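Local coordinates for protein acetyl xylan esterase (Paenibacillus sp. R4, PDB 6AGQ) that probably removes acetyl groups from acetylated xylan and related acetyl esters, as a cold-active carbohydrate esterase of the alpha/beta-hydrolase fold, at residues P139-L144 and S151-Q156. Residues are numbered along the deposited sequence; the frame is centred on the assembly and turned at random.
Sequences PGWMTL and SYYYKQ
In this alpha/beta-hydrolase chain, the type I beta turn Trp-141 to Leu-144, in the loop that follows strand 114-118, packs against the three consecutive tyrosines 152-154 where the chain runs into helix 153-170. The side chains of Trp-141 and Tyr-153 run alongside each other in the same direction. Trp-141 CB sits over the middle of the Tyr-153 ring, a CH-pi contact 3.4 Å from the centroid, whereas the indole is slid off: its five-membered ring and the phenol ring are near parallel at 26° but barely overlap. The Tyr-153 OH is hydrogen-bonded to Arg-121 O and Gln-123 NE2. At the backbone, Tyr-153 N gives an almost straight hydrogen bond to Leu-144 O (3.0 Å). Tyr-152, its CG anti to the backbone N (chi1 179°), sends its OH to Met-142 O at 2.8 Å, with the oxygen at the edge of the phenol ring and the donor tilted out of the carbonyl plane. Met-142, bent at chi2 and chi3, brings SD to the rim of the Tyr-154 ring, 3.7 Å from CE2, a Met-aromatic contact made edge-on. Tyr-154 OH bonds onward to Gln-186, next to the serine of a probable nucleophile elbow. Replacing Tyr-153 by alanine is likely to uncover Trp-141 CB and leave Arg-121 O and Gln-123 NE2 without the phenol hydroxyl. Two turn carbonyls in this largely buried contact are thus satisfied by a hydroxyl and a backbone N-H, while the CH-pi contact, the sulfur at a ring edge and Leu-144 CB against Tyr-153 CB supply the apolar part.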
loop_
_atom_site.group_PDB
_atom_site.type_symbol
_atom_site.label_atom_id
_atom_site.label_comp_id
_atom_site.label_asym_id
_atom_site.label_seq_id
_atom_site.Cartn_x
_atom_site.Cartn_y
_atom_site.Cartn_z
ATOM N N PRO A 139 20.631 10.556 -4.912
ATOM C CA PRO A 139 20.647 10.882 -3.476
ATOM C C PRO A 139 21.128 9.704 -2.634
ATOM O O PRO A 139 20.702 8.602 -2.883
ATOM C CB PRO A 139 19.176 11.183 -3.149
ATOM C CG PRO A 139 18.553 11.547 -4.472
ATOM C CD PRO A 139 19.286 10.697 -5.485
ATOM N N GLY A 140 21.962 9.967 -1.628
ATOM C CA GLY A 140 22.753 8.928 -0.933
ATOM C C GLY A 140 24.230 8.964 -1.287
ATOM O O GLY A 140 24.737 9.959 -1.770
ATOM N N TRP A 141 24.922 7.869 -1.080
ATOM C CA TRP A 141 26.383 7.816 -1.203
ATOM C C TRP A 141 26.889 6.681 -2.089
ATOM O O TRP A 141 28.027 6.755 -2.518
ATOM C CB TRP A 141 27.019 7.727 0.225
ATOM C CG TRP A 141 26.557 8.849 1.095
ATOM C CD1 TRP A 141 27.024 10.108 1.067
ATOM C CD2 TRP A 141 25.465 8.848 2.009
ATOM N NE1 TRP A 141 26.348 10.881 1.956
ATOM C CE2 TRP A 141 25.361 10.134 2.526
ATOM C CE3 TRP A 141 24.582 7.883 2.451
ATOM C CZ2 TRP A 141 24.408 10.484 3.466
ATOM C CZ3 TRP A 141 23.630 8.225 3.365
ATOM C CH2 TRP A 141 23.544 9.516 3.873
ATOM N N MET A 142 26.050 5.705 -2.430
ATOM C CA MET A 142 26.481 4.487 -3.200
ATOM C C MET A 142 27.026 4.766 -4.611
ATOM O O MET A 142 27.720 3.892 -5.186
ATOM C CB MET A 142 25.285 3.547 -3.474
ATOM C CG MET A 142 24.563 2.940 -2.296
ATOM S SD MET A 142 25.679 2.019 -1.235
ATOM C CE MET A 142 25.923 0.610 -2.330
ATOM N N THR A 143 26.646 5.892 -5.213
ATOM C CA THR A 143 27.014 6.191 -6.633
ATOM C C THR A 143 28.094 7.281 -6.790
ATOM O O THR A 143 28.509 7.611 -7.883
ATOM C CB THR A 143 25.773 6.559 -7.437
ATOM O OG1 THR A 143 25.269 7.800 -6.949
ATOM C CG2 THR A 143 24.696 5.535 -7.253
ATOM N N LEU A 144 28.572 7.817 -5.674
ATOM C CA LEU A 144 29.616 8.857 -5.731
ATOM C C LEU A 144 30.940 8.245 -6.146
ATOM O O LEU A 144 31.429 7.323 -5.484
ATOM C CB LEU A 144 29.749 9.567 -4.433
ATOM C CG LEU A 144 28.498 10.319 -4.027
ATOM C CD1 LEU A 144 28.694 10.748 -2.602
ATOM C CD2 LEU A 144 28.277 11.527 -4.940
ATOM N N SER A 151 38.453 6.902 -6.829
ATOM C CA SER A 151 37.671 8.034 -6.268
ATOM C C SER A 151 36.298 7.640 -5.687
ATOM O O SER A 151 35.495 8.512 -5.309
ATOM C CB SER A 151 37.484 9.107 -7.374
ATOM O OG SER A 151 36.676 8.591 -8.418
ATOM N N TYR A 152 36.034 6.327 -5.593
ATOM C CA TYR A 152 34.738 5.855 -5.166
ATOM C C TYR A 152 34.483 6.074 -3.650
ATOM O O TYR A 152 35.356 5.758 -2.848
ATOM C CB TYR A 152 34.582 4.404 -5.536
ATOM C CG TYR A 152 33.253 3.795 -5.106
ATOM C CD1 TYR A 152 32.079 4.256 -5.663
ATOM C CD2 TYR A 152 33.194 2.756 -4.141
ATOM C CE1 TYR A 152 30.880 3.712 -5.307
ATOM C CE2 TYR A 152 31.975 2.215 -3.753
ATOM C CZ TYR A 152 30.811 2.716 -4.330
ATOM O OH TYR A 152 29.560 2.201 -4.001
ATOM N N TYR A 153 33.289 6.586 -3.282
ATOM C CA TYR A 153 32.903 6.799 -1.852
ATOM C C TYR A 153 33.476 5.826 -0.801
ATOM O O TYR A 153 34.061 6.226 0.237
ATOM C CB TYR A 153 31.385 6.745 -1.741
ATOM C CG TYR A 153 30.838 6.965 -0.369
ATOM C CD1 TYR A 153 30.847 8.248 0.204
ATOM C CD2 TYR A 153 30.336 5.929 0.346
ATOM C CE1 TYR A 153 30.352 8.481 1.476
ATOM C CE2 TYR A 153 29.846 6.127 1.619
ATOM C CZ TYR A 153 29.868 7.412 2.188
ATOM O OH TYR A 153 29.385 7.614 3.437
ATOM N N TYR A 154 33.374 4.534 -1.078
ATOM C CA TYR A 154 33.744 3.559 -0.057
ATOM C C TYR A 154 35.221 3.373 0.066
ATOM O O TYR A 154 35.641 2.712 1.038
ATOM C CB TYR A 154 32.963 2.217 -0.129
ATOM C CG TYR A 154 31.527 2.306 0.427
ATOM C CD1 TYR A 154 31.279 2.331 1.816
ATOM C CD2 TYR A 154 30.425 2.298 -0.442
ATOM C CE1 TYR A 154 29.987 2.442 2.328
ATOM C CE2 TYR A 154 29.122 2.350 0.045
ATOM C CZ TYR A 154 28.898 2.433 1.419
ATOM O OH TYR A 154 27.627 2.492 1.880
ATOM N N LYS A 155 36.037 3.979 -0.804
ATOM C CA LYS A 155 37.464 3.861 -0.592
ATOM C C LYS A 155 37.892 4.551 0.711
ATOM O O LYS A 155 38.431 3.919 1.572
ATOM C CB LYS A 155 38.282 4.390 -1.752
ATOM C CG LYS A 155 39.766 4.116 -1.592
ATOM C CD LYS A 155 40.601 4.753 -2.713
ATOM C CE LYS A 155 41.303 5.987 -2.247
ATOM N NZ LYS A 155 41.928 6.651 -3.416
ATOM N N GLN A 156 37.644 5.841 0.837
ATOM C CA GLN A 156 37.951 6.542 2.043
ATOM C C GLN A 156 37.132 6.025 3.239
ATOM O O GLN A 156 37.659 6.012 4.365
ATOM C CB GLN A 156 37.798 8.070 1.877
ATOM C CG GLN A 156 38.941 8.700 1.098
ATOM C CD GLN A 156 40.244 8.762 1.895
ATOM O OE1 GLN A 156 40.236 8.863 3.124
ATOM N NE2 GLN A 156 41.363 8.656 1.201
#